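Local atomic coordinates of dimethyl-sulfide monooxygenase (Hyphomicrobium sulfonivorans, PDB entry 6AK1), a protein that oxidises dimethyl sulfide to methanethiol and formaldehyde with NADH and oxygen, as the FMN-using large subunit of a two-component monooxygenase. Residues A[154-159]-A[203-208]; A[160-165]-A[230-235]; A[167-172]-A[238-243]; A[107-112]-A[140-145]. All coordinates share one frame; numbering follows the deposited sequence.

Contact 1 (A[154-159]-A[203-208]); sequences HDERYE and GKYYKV
The backbones approach no closer than 8.7 Å, between E159 CA and Y205 CA, and the gap between the start of helix 157-174 and the turn 203-206 is spanned by side chains. The shortest link is a hydrogen bond from Y205 OH to E156 OE1, 2.6 Å long. E156 OE1 lies in the plane of the tyrosine ring at its hydroxyl edge. Seen from the carboxylate, the donor arrives on the anti side, 33° out of the plane, with the two flat groups turned 60° apart. E156 sets its CG anti to its carbonyl carbon (chi1 -50°) and then runs extended, crossing the tyrosine at about a right angle, while its CB stands 3.3 Å from Y205 OH. K204 reaches the same oxygen less directly: its CE is 3.3 Å from E156 OE1, and the salt bridge from NZ is long at 4.0 Å. Farther back, K204 CG lies 3.8 Å above the centre of the Y205 ring and so covers one face. E159 contributes its CB, 3.9 Å from Y205 OH, before its chain bends away to a salt bridge with R232. The turn itself is closed by G203 N to Y206 O at 3.0 Å, and E163 of the same helix takes the backbone N of both Y205 and Y206. The arrangement is that of a short beta-hairpin, strands 201-202 and 207-208, docked by its turn on a helix whose N-cap, E156, accepts the tyrosine; H154, just before the helix, and Y158, in its first turn, probably bind FMN.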
# COMPACT_ATOMS: atom_id res chain seq x y z
N HIS A 154 4.05 -6.86 23.52
CA HIS A 154 3.91 -7.18 22.10
C HIS A 154 2.92 -8.31 21.86
O HIS A 154 2.43 -8.45 20.73
CB HIS A 154 5.27 -7.53 21.49
CG HIS A 154 6.18 -6.35 21.31
ND1 HIS A 154 7.25 -6.36 20.45
CD2 HIS A 154 6.17 -5.13 21.89
CE1 HIS A 154 7.86 -5.19 20.50
NE2 HIS A 154 7.22 -4.42 21.36
N ASP A 155 2.59 -9.10 22.88
CA ASP A 155 1.49 -10.06 22.76
C ASP A 155 0.17 -9.36 22.44
O ASP A 155 -0.75 -10.00 21.91
CB ASP A 155 1.32 -10.86 24.06
CG ASP A 155 2.48 -11.80 24.32
OD1 ASP A 155 3.22 -12.14 23.37
OD2 ASP A 155 2.62 -12.21 25.49
N GLU A 156 0.05 -8.08 22.78
CA GLU A 156 -1.20 -7.35 22.64
C GLU A 156 -1.21 -6.38 21.46
O GLU A 156 -2.05 -5.48 21.42
CB GLU A 156 -1.48 -6.59 23.94
CG GLU A 156 -1.37 -7.45 25.18
CD GLU A 156 -1.47 -6.66 26.47
OE1 GLU A 156 -1.82 -5.46 26.41
OE2 GLU A 156 -1.19 -7.23 27.53
N ARG A 157 -0.30 -6.56 20.50
CA ARG A 157 -0.16 -5.59 19.42
C ARG A 157 -1.46 -5.43 18.62
O ARG A 157 -1.82 -4.32 18.22
CB ARG A 157 0.99 -5.99 18.49
CG ARG A 157 1.01 -7.44 18.08
CD ARG A 157 2.42 -7.89 17.60
NE ARG A 157 2.46 -9.22 16.95
CZ ARG A 157 2.13 -10.38 17.53
NH1 ARG A 157 1.78 -10.42 18.81
NH2 ARG A 157 2.18 -11.52 16.84
N TYR A 158 -2.21 -6.52 18.42
CA TYR A 158 -3.41 -6.44 17.61
C TYR A 158 -4.60 -5.89 18.38
O TYR A 158 -5.50 -5.29 17.77
CB TYR A 158 -3.73 -7.80 16.99
CG TYR A 158 -2.84 -8.06 15.80
CD1 TYR A 158 -3.03 -7.35 14.62
CD2 TYR A 158 -1.79 -8.97 15.87
CE1 TYR A 158 -2.21 -7.56 13.53
CE2 TYR A 158 -0.96 -9.19 14.78
CZ TYR A 158 -1.18 -8.47 13.61
OH TYR A 158 -0.38 -8.66 12.51
N GLU A 159 -4.64 -6.08 19.69
CA GLU A 159 -5.59 -5.34 20.52
C GLU A 159 -5.29 -3.84 20.47
O GLU A 159 -6.19 -3.01 20.39
CB GLU A 159 -5.54 -5.87 21.96
CG GLU A 159 -6.45 -7.07 22.27
CD GLU A 159 -6.40 -8.18 21.23
OE1 GLU A 159 -7.46 -8.46 20.62
OE2 GLU A 159 -5.30 -8.77 21.03
N GLY A 203 -9.95 3.86 25.95
CA GLY A 203 -9.76 2.43 25.90
C GLY A 203 -8.60 1.99 26.75
O GLY A 203 -8.14 2.74 27.55
N LYS A 204 -8.12 0.78 26.57
CA LYS A 204 -6.98 0.32 27.35
C LYS A 204 -5.70 1.04 26.94
O LYS A 204 -4.82 1.26 27.78
CB LYS A 204 -6.82 -1.19 27.19
CG LYS A 204 -5.58 -1.79 27.86
CD LYS A 204 -5.62 -3.32 27.84
CE LYS A 204 -4.25 -3.94 28.12
NZ LYS A 204 -3.56 -3.35 29.29
N TYR A 205 -5.58 1.46 25.68
CA TYR A 205 -4.32 1.95 25.15
C TYR A 205 -4.34 3.41 24.74
O TYR A 205 -3.28 4.02 24.65
CB TYR A 205 -3.87 1.12 23.94
CG TYR A 205 -3.81 -0.35 24.23
CD1 TYR A 205 -2.74 -0.90 24.92
CD2 TYR A 205 -4.83 -1.19 23.82
CE1 TYR A 205 -2.69 -2.25 25.20
CE2 TYR A 205 -4.79 -2.53 24.09
CZ TYR A 205 -3.73 -3.06 24.78
OH TYR A 205 -3.72 -4.41 25.04
N TYR A 206 -5.51 3.98 24.46
CA TYR A 206 -5.57 5.36 24.01
C TYR A 206 -6.63 6.12 24.78
O TYR A 206 -7.69 5.58 25.11
CB TYR A 206 -5.82 5.43 22.49
CG TYR A 206 -4.73 4.74 21.72
CD1 TYR A 206 -3.47 5.31 21.60
CD2 TYR A 206 -4.95 3.50 21.14
CE1 TYR A 206 -2.45 4.67 20.90
CE2 TYR A 206 -3.94 2.85 20.44
CZ TYR A 206 -2.70 3.44 20.33
OH TYR A 206 -1.72 2.79 19.65
N LYS A 207 -6.32 7.37 25.08
CA LYS A 207 -7.27 8.30 25.66
C LYS A 207 -7.32 9.50 24.72
O LYS A 207 -6.33 10.22 24.59
CB LYS A 207 -6.85 8.71 27.07
CG LYS A 207 -7.97 9.32 27.89
CD LYS A 207 -7.46 9.86 29.21
CE LYS A 207 -8.58 10.54 29.97
NZ LYS A 207 -9.38 11.43 29.08
N VAL A 208 -8.44 9.67 24.03
CA VAL A 208 -8.66 10.79 23.12
C VAL A 208 -10.04 11.35 23.43
O VAL A 208 -11.05 10.85 22.91
CB VAL A 208 -8.52 10.37 21.64
CG1 VAL A 208 -8.65 11.58 20.71
CG2 VAL A 208 -7.20 9.65 21.41

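Contact 2 (A[160-165]-A[230-235]); sequences MADEYM and SGRGSK
Charge pairing joins the two helices here: R232 NH2 donates to D162 OD2 at 2.9 Å, a hydrogen-bonded salt bridge with an N-H...O angle of 145°. The side chains come from opposite directions. D162 OD2 sits at the guanidinium edge, nearly in its plane, and is met on its syn side, 28° out of the carboxylate plane. R232 turns its CG anti to its backbone N (chi1 173°) and then bends at chi2, which swings the guanidinium across to helix 157-174.

Water forms the second link. A single molecule donates to D162 OD1 at 3.0 Å and accepts from R232 NH1 at 2.9 Å, so carboxylate and guanidinium are joined through both oxygens, once directly and once through water. With an alanine in place of D162, this water would probably lose its carboxylate acceptor and R232 would be left to E159, which also pairs with NH2.

Bonds within 230-235 stay local: G231 O accepts both S234 N, at 3.0 Å, and S234 OG, at the start of helix 232-240.

With D162 and E159 both at NH2, the arginine's charge would probably favour the ionised form of both carboxylates, and the bonds at NH2 and NH1 limit its rotation. R232 lies about 4 Å from the side chain of Y158, and S230 starts this segment; both probably bind FMN, so the pairing ties the helices beside the probable cofactor site.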
# COMPACT_ATOMS: atom_id res chain seq x y z
N MET A 160 -4.01 -3.50 20.52
CA MET A 160 -3.59 -2.12 20.35
C MET A 160 -4.02 -1.58 19.00
O MET A 160 -4.59 -0.49 18.89
CB MET A 160 -2.07 -2.02 20.50
CG MET A 160 -1.60 -0.91 21.39
SD MET A 160 0.17 -1.05 21.67
CE MET A 160 0.30 -2.69 22.40
N ALA A 161 -3.76 -2.36 17.94
CA ALA A 161 -4.08 -1.91 16.59
C ALA A 161 -5.58 -1.74 16.40
O ALA A 161 -6.02 -0.83 15.70
CB ALA A 161 -3.50 -2.90 15.57
N ASP A 162 -6.39 -2.62 17.01
CA ASP A 162 -7.84 -2.48 16.93
C ASP A 162 -8.30 -1.15 17.51
O ASP A 162 -9.14 -0.46 16.93
CB ASP A 162 -8.55 -3.62 17.67
CG ASP A 162 -8.63 -4.91 16.86
OD1 ASP A 162 -8.72 -4.86 15.61
OD2 ASP A 162 -8.64 -5.99 17.49
N GLU A 163 -7.79 -0.81 18.69
CA GLU A 163 -8.24 0.41 19.34
C GLU A 163 -7.73 1.64 18.62
O GLU A 163 -8.41 2.66 18.57
CB GLU A 163 -7.81 0.43 20.80
CG GLU A 163 -8.55 1.48 21.64
CD GLU A 163 -7.96 1.65 23.02
OE1 GLU A 163 -7.54 0.63 23.62
OE2 GLU A 163 -7.88 2.79 23.50
N TYR A 164 -6.53 1.54 18.04
CA TYR A 164 -6.00 2.60 17.19
C TYR A 164 -6.98 2.96 16.08
O TYR A 164 -7.30 4.13 15.88
CB TYR A 164 -4.65 2.18 16.62
CG TYR A 164 -3.85 3.31 16.00
CD1 TYR A 164 -4.19 3.83 14.74
CD2 TYR A 164 -2.74 3.85 16.67
CE1 TYR A 164 -3.47 4.87 14.18
CE2 TYR A 164 -2.00 4.88 16.09
CZ TYR A 164 -2.37 5.39 14.85
OH TYR A 164 -1.65 6.40 14.28
N MET A 165 -7.45 1.95 15.33
CA MET A 165 -8.39 2.18 14.22
C MET A 165 -9.73 2.69 14.73
O MET A 165 -10.35 3.56 14.09
CB MET A 165 -8.60 0.89 13.42
CG MET A 165 -7.34 0.22 12.92
SD MET A 165 -6.39 1.23 11.75
CE MET A 165 -7.56 1.40 10.39
N SER A 230 -1.27 -13.55 8.33
CA SER A 230 -1.70 -14.86 8.80
C SER A 230 -1.94 -14.80 10.30
O SER A 230 -1.52 -13.86 10.99
CB SER A 230 -0.66 -15.94 8.47
OG SER A 230 0.59 -15.64 9.06
N GLY A 231 -2.63 -15.83 10.78
CA GLY A 231 -2.93 -15.92 12.21
C GLY A 231 -3.80 -14.77 12.70
O GLY A 231 -4.82 -14.43 12.09
N ARG A 232 -3.43 -14.19 13.83
CA ARG A 232 -4.20 -13.12 14.41
C ARG A 232 -4.28 -11.89 13.50
O ARG A 232 -5.30 -11.27 13.40
CB ARG A 232 -3.70 -12.79 15.81
CG ARG A 232 -4.32 -11.56 16.46
CD ARG A 232 -5.78 -11.74 16.79
NE ARG A 232 -6.31 -10.62 17.51
CZ ARG A 232 -6.96 -9.61 16.95
NH1 ARG A 232 -7.14 -9.62 15.68
NH2 ARG A 232 -7.40 -8.62 17.67
N GLY A 233 -3.19 -11.58 12.84
CA GLY A 233 -3.22 -10.46 11.91
C GLY A 233 -4.15 -10.65 10.73
O GLY A 233 -4.50 -9.66 10.07
N SER A 234 -4.55 -11.89 10.43
CA SER A 234 -5.49 -12.11 9.34
C SER A 234 -6.88 -11.61 9.70
O SER A 234 -7.65 -11.22 8.81
CB SER A 234 -5.54 -13.60 8.97
OG SER A 234 -6.21 -14.35 9.97
N LYS A 235 -7.23 -11.61 10.99
CA LYS A 235 -8.53 -11.08 11.39
C LYS A 235 -8.52 -9.55 11.32
O LYS A 235 -9.49 -8.94 10.85
CB LYS A 235 -8.89 -11.56 12.80
CG LYS A 235 -9.36 -13.02 12.89
CD LYS A 235 -10.63 -13.14 13.75
CE LYS A 235 -11.27 -14.54 13.65
NZ LYS A 235 -12.78 -14.49 13.60
O HOH W 1 -8.88 -7.61 14.50

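Contact 3 (A[167-172]-A[238-243]); sequences VMYKLW and ASNAEG
Y169 OH donates to N240 OD1 at 2.7 Å, the one hydrogen bond between residues 167-172 and 238-243, which lie at neighbouring outer helices of the TIM barrel, 157-174 and 232-240. Their backbones stay well apart, with Y169 CA and N240 CA 10.6 Å from each other, so the ring and the amide bridge the distance. N240 OD1 lies in the plane of the ring at its edge; the hydroxyl approaches the amide at a C=O...O angle of 116° and is tilted 31° from the carbonyl plane. Ring and amide planes differ by 38°. A phenylalanine at Y169 would lack the hydroxyl, and the buried N240 amide oxygen would probably be left without its partner from helix 157-174.

In the next shell, N240 ND2 bonds F236 O one turn back in its own helix, which would fix the rotation of the amide, with OD1 toward the tyrosine. Beneath lies barrel strand 223-227, where I224 touches Y169 and Q226 touches N240. Residues of the C-terminal part complete the packing: A449 and Y452 lie against Y169, and P448 against N240. The bond is accompanied by a close approach of the ring rim, Y169 CE2 standing 3.3 Å from N240 OD1.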
# COMPACT_ATOMS: atom_id res chain seq x y z
N VAL A 167 -10.22 4.66 17.24
CA VAL A 167 -10.02 6.10 17.41
C VAL A 167 -10.10 6.83 16.07
O VAL A 167 -10.81 7.83 15.94
CB VAL A 167 -8.66 6.38 18.10
CG1 VAL A 167 -8.33 7.86 18.05
CG2 VAL A 167 -8.66 5.85 19.55
N MET A 168 -9.36 6.33 15.06
CA MET A 168 -9.36 6.96 13.74
C MET A 168 -10.77 7.02 13.16
O MET A 168 -11.20 8.06 12.66
CB MET A 168 -8.46 6.18 12.76
CG MET A 168 -7.05 5.90 13.24
SD MET A 168 -6.09 7.40 13.40
CE MET A 168 -5.57 7.69 11.71
N TYR A 169 -11.50 5.89 13.21
CA TYR A 169 -12.86 5.85 12.67
C TYR A 169 -13.80 6.80 13.43
O TYR A 169 -14.70 7.41 12.83
CB TYR A 169 -13.40 4.42 12.72
CG TYR A 169 -12.65 3.39 11.86
CD1 TYR A 169 -11.95 3.77 10.72
CD2 TYR A 169 -12.68 2.05 12.19
CE1 TYR A 169 -11.27 2.82 9.94
CE2 TYR A 169 -12.02 1.09 11.42
CZ TYR A 169 -11.32 1.48 10.29
OH TYR A 169 -10.67 0.52 9.55
N LYS A 170 -13.63 6.92 14.75
CA LYS A 170 -14.47 7.85 15.51
C LYS A 170 -14.21 9.28 15.09
O LYS A 170 -15.15 10.07 14.91
CB LYS A 170 -14.22 7.69 17.01
CG LYS A 170 -14.77 6.40 17.60
CD LYS A 170 -14.48 6.28 19.11
CE LYS A 170 -14.99 4.96 19.69
NZ LYS A 170 -14.62 4.80 21.13
N LEU A 171 -12.94 9.65 14.92
CA LEU A 171 -12.61 11.01 14.51
C LEU A 171 -13.17 11.32 13.13
O LEU A 171 -13.80 12.36 12.92
CB LEU A 171 -11.10 11.21 14.56
CG LEU A 171 -10.50 11.15 15.96
CD1 LEU A 171 -8.98 11.01 15.91
CD2 LEU A 171 -10.91 12.39 16.78
N TRP A 172 -12.98 10.39 12.18
CA TRP A 172 -13.33 10.63 10.77
C TRP A 172 -14.83 10.55 10.52
O TRP A 172 -15.37 11.36 9.76
CB TRP A 172 -12.62 9.61 9.87
CG TRP A 172 -11.15 9.85 9.65
CD1 TRP A 172 -10.49 11.05 9.64
CD2 TRP A 172 -10.15 8.85 9.41
NE1 TRP A 172 -9.16 10.86 9.39
CE2 TRP A 172 -8.92 9.52 9.25
CE3 TRP A 172 -10.18 7.45 9.31
CZ2 TRP A 172 -7.71 8.83 8.99
CZ3 TRP A 172 -8.98 6.77 9.05
CH2 TRP A 172 -7.77 7.47 8.90
N ALA A 238 -8.78 -8.65 7.54
CA ALA A 238 -10.09 -8.93 6.95
C ALA A 238 -11.18 -8.03 7.50
O ALA A 238 -12.16 -7.73 6.80
CB ALA A 238 -10.45 -10.40 7.18
N SER A 239 -11.06 -7.59 8.76
CA SER A 239 -12.07 -6.68 9.30
C SER A 239 -11.99 -5.30 8.65
O SER A 239 -13.02 -4.69 8.35
CB SER A 239 -11.92 -6.56 10.82
OG SER A 239 -11.91 -7.84 11.41
N ASN A 240 -10.79 -4.78 8.40
CA ASN A 240 -10.65 -3.37 8.04
C ASN A 240 -10.36 -3.10 6.57
O ASN A 240 -10.78 -2.06 6.06
CB ASN A 240 -9.55 -2.72 8.88
CG ASN A 240 -9.88 -2.67 10.34
OD1 ASN A 240 -10.68 -1.84 10.77
ND2 ASN A 240 -9.30 -3.57 11.11
N ALA A 241 -9.66 -4.01 5.88
CA ALA A 241 -9.13 -3.71 4.56
C ALA A 241 -10.24 -3.53 3.54
O ALA A 241 -11.17 -4.33 3.46
CB ALA A 241 -8.18 -4.82 4.10
N GLU A 242 -10.16 -2.45 2.76
CA GLU A 242 -10.91 -2.37 1.52
C GLU A 242 -10.08 -2.79 0.31
O GLU A 242 -10.64 -3.30 -0.66
CB GLU A 242 -11.45 -0.95 1.32
CG GLU A 242 -12.29 -0.48 2.50
CD GLU A 242 -12.72 0.98 2.38
OE1 GLU A 242 -13.83 1.24 1.85
OE2 GLU A 242 -11.94 1.86 2.82
N GLY A 243 -8.77 -2.60 0.36
CA GLY A 243 -7.84 -3.21 -0.58
C GLY A 243 -6.82 -4.00 0.21
O GLY A 243 -6.30 -3.50 1.22

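Contact 4 (A[107-112]-A[140-145]); sequences ITFEQP and NSAALN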
# COMPACT_ATOMS: atom_id res chain seq x y z
N ILE A 107 1.31 2.83 12.32
CA ILE A 107 0.61 3.16 13.56
C ILE A 107 1.49 2.97 14.78
O ILE A 107 1.05 3.24 15.91
CB ILE A 107 -0.67 2.31 13.67
CG1 ILE A 107 -0.31 0.84 13.93
CG2 ILE A 107 -1.48 2.40 12.38
CD1 ILE A 107 -1.53 -0.10 13.96
N THR A 108 2.74 2.55 14.58
CA THR A 108 3.63 2.21 15.68
C THR A 108 4.15 3.45 16.40
O THR A 108 4.37 3.43 17.62
CB THR A 108 4.82 1.39 15.15
OG1 THR A 108 4.33 0.23 14.47
CG2 THR A 108 5.75 0.96 16.26
N PHE A 109 4.42 4.53 15.67
CA PHE A 109 5.09 5.67 16.27
C PHE A 109 4.23 6.93 16.33
O PHE A 109 4.44 7.75 17.22
CB PHE A 109 6.39 5.98 15.51
CG PHE A 109 7.28 4.78 15.34
CD1 PHE A 109 7.91 4.20 16.44
CD2 PHE A 109 7.48 4.22 14.08
CE1 PHE A 109 8.73 3.08 16.29
CE2 PHE A 109 8.30 3.11 13.91
CZ PHE A 109 8.92 2.54 15.01
N GLU A 110 3.28 7.09 15.42
CA GLU A 110 2.51 8.31 15.33
C GLU A 110 1.19 8.18 16.09
O GLU A 110 0.45 7.21 15.90
CB GLU A 110 2.24 8.68 13.88
CG GLU A 110 1.83 10.13 13.73
CD GLU A 110 1.77 10.58 12.28
OE1 GLU A 110 1.15 11.63 12.04
OE2 GLU A 110 2.33 9.87 11.41
N GLN A 111 0.90 9.17 16.93
CA GLN A 111 -0.35 9.20 17.68
C GLN A 111 -1.54 9.25 16.71
O GLN A 111 -1.47 9.94 15.68
CB GLN A 111 -0.39 10.41 18.62
CG GLN A 111 0.75 10.48 19.64
CD GLN A 111 2.04 11.14 19.10
OE1 GLN A 111 2.27 11.19 17.89
NE2 GLN A 111 2.89 11.64 20.01
N PRO A 112 -2.65 8.56 17.01
CA PRO A 112 -3.77 8.52 16.05
C PRO A 112 -4.40 9.88 15.76
O PRO A 112 -4.78 10.14 14.61
CB PRO A 112 -4.77 7.56 16.71
CG PRO A 112 -4.38 7.52 18.17
CD PRO A 112 -2.89 7.71 18.19
N ASN A 140 14.29 -2.96 12.81
CA ASN A 140 14.73 -2.81 14.20
C ASN A 140 15.29 -1.42 14.48
O ASN A 140 15.12 -0.89 15.58
CB ASN A 140 15.76 -3.90 14.51
CG ASN A 140 16.35 -3.79 15.91
OD1 ASN A 140 17.58 -3.73 16.06
ND2 ASN A 140 15.50 -3.78 16.93
N SER A 141 15.99 -0.81 13.51
CA SER A 141 16.59 0.50 13.77
C SER A 141 15.54 1.59 13.92
O SER A 141 15.83 2.64 14.51
CB SER A 141 17.57 0.86 12.65
OG SER A 141 16.87 1.12 11.44
N ALA A 142 14.32 1.38 13.42
CA ALA A 142 13.25 2.33 13.66
C ALA A 142 12.92 2.42 15.15
O ALA A 142 12.86 3.51 15.72
CB ALA A 142 12.01 1.93 12.86
N ALA A 143 12.73 1.27 15.79
CA ALA A 143 12.49 1.25 17.24
C ALA A 143 13.64 1.92 17.99
O ALA A 143 13.41 2.71 18.91
CB ALA A 143 12.29 -0.18 17.73
N LEU A 144 14.89 1.64 17.59
CA LEU A 144 16.05 2.19 18.29
C LEU A 144 16.17 3.71 18.11
O LEU A 144 16.62 4.41 19.02
CB LEU A 144 17.32 1.48 17.82
CG LEU A 144 17.41 -0.03 18.09
CD1 LEU A 144 18.73 -0.63 17.58
CD2 LEU A 144 17.23 -0.33 19.56
N ASN A 145 15.80 4.23 16.93
CA ASN A 145 16.02 5.64 16.59
C ASN A 145 14.84 6.53 16.95
O ASN A 145 15.02 7.74 17.14
CB ASN A 145 16.29 5.78 15.09
CG ASN A 145 17.64 5.23 14.70
OD1 ASN A 145 18.57 5.19 15.50
ND2 ASN A 145 17.77 4.81 13.44
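The helix that presents A142 and A143 to F109 has as its shortest polar bond N145 N to S141 O, 2.9 Å, preceded by L144 N to N140 O at 3.2 Å. These bonds belong to the helix alone; what passes between it and the loop 107-112 is apolar. F109 CA and A143 CA are 8.7 Å apart, and the phenylalanine closes that distance with the far end of its ring. CZ reaches A142 CB at 3.8 Å and CE2 reaches the same methyl at 4.0 Å. The ring also borders the peptide link beyond it, with F109 CZ 4.1 Å from A143 N. F109 holds its CG anti to its own carbonyl carbon (chi1 -51°), and this extends the ring from the loop to the helix surface. One ring face is covered from within the loop by T108 CG2, 3.6 Å above the plane and offset toward the rim.

Other groups surround the two partners. S137 and M148 also touch the F109 side chain, and V60 touches A142. S141 OG bonds V62 N, tying this helix to the loop after strand 53-57, while E110, next to F109, pairs with R118 and gives its carbonyl to Y164. The contact thus joins two elements that follow barrel strands 100-106 and 130-135, with the side chain of A143 about 7 Å from that of H154, which probably binds FMN. Resting on dispersion between a ring and a small methyl, the contact itself sets little direction; the polar bonds nearby, such as that of S141 OG, are more directional.

Overall arrangement
Contacts 1, 2 and 3 follow one another along helix 157-174, and their chemistry changes with depth. Contact 1, at the surface and about 23 Å from the chain centre, mixes a phenolic bond with a long salt bridge; contact 2, also a surface contact, relies on opposite charges and water; contact 3 is buried and uses a neutral phenol-amide pair. Contacts 2 and 3 share helix 232-240 as well. E159 of contact 1 meets R232 of contact 2, and E163 of contact 2 receives the turn of contact 1. Contact 4, partly buried and apolar, involves neither helix but is connected through Y164 OH to E110 O.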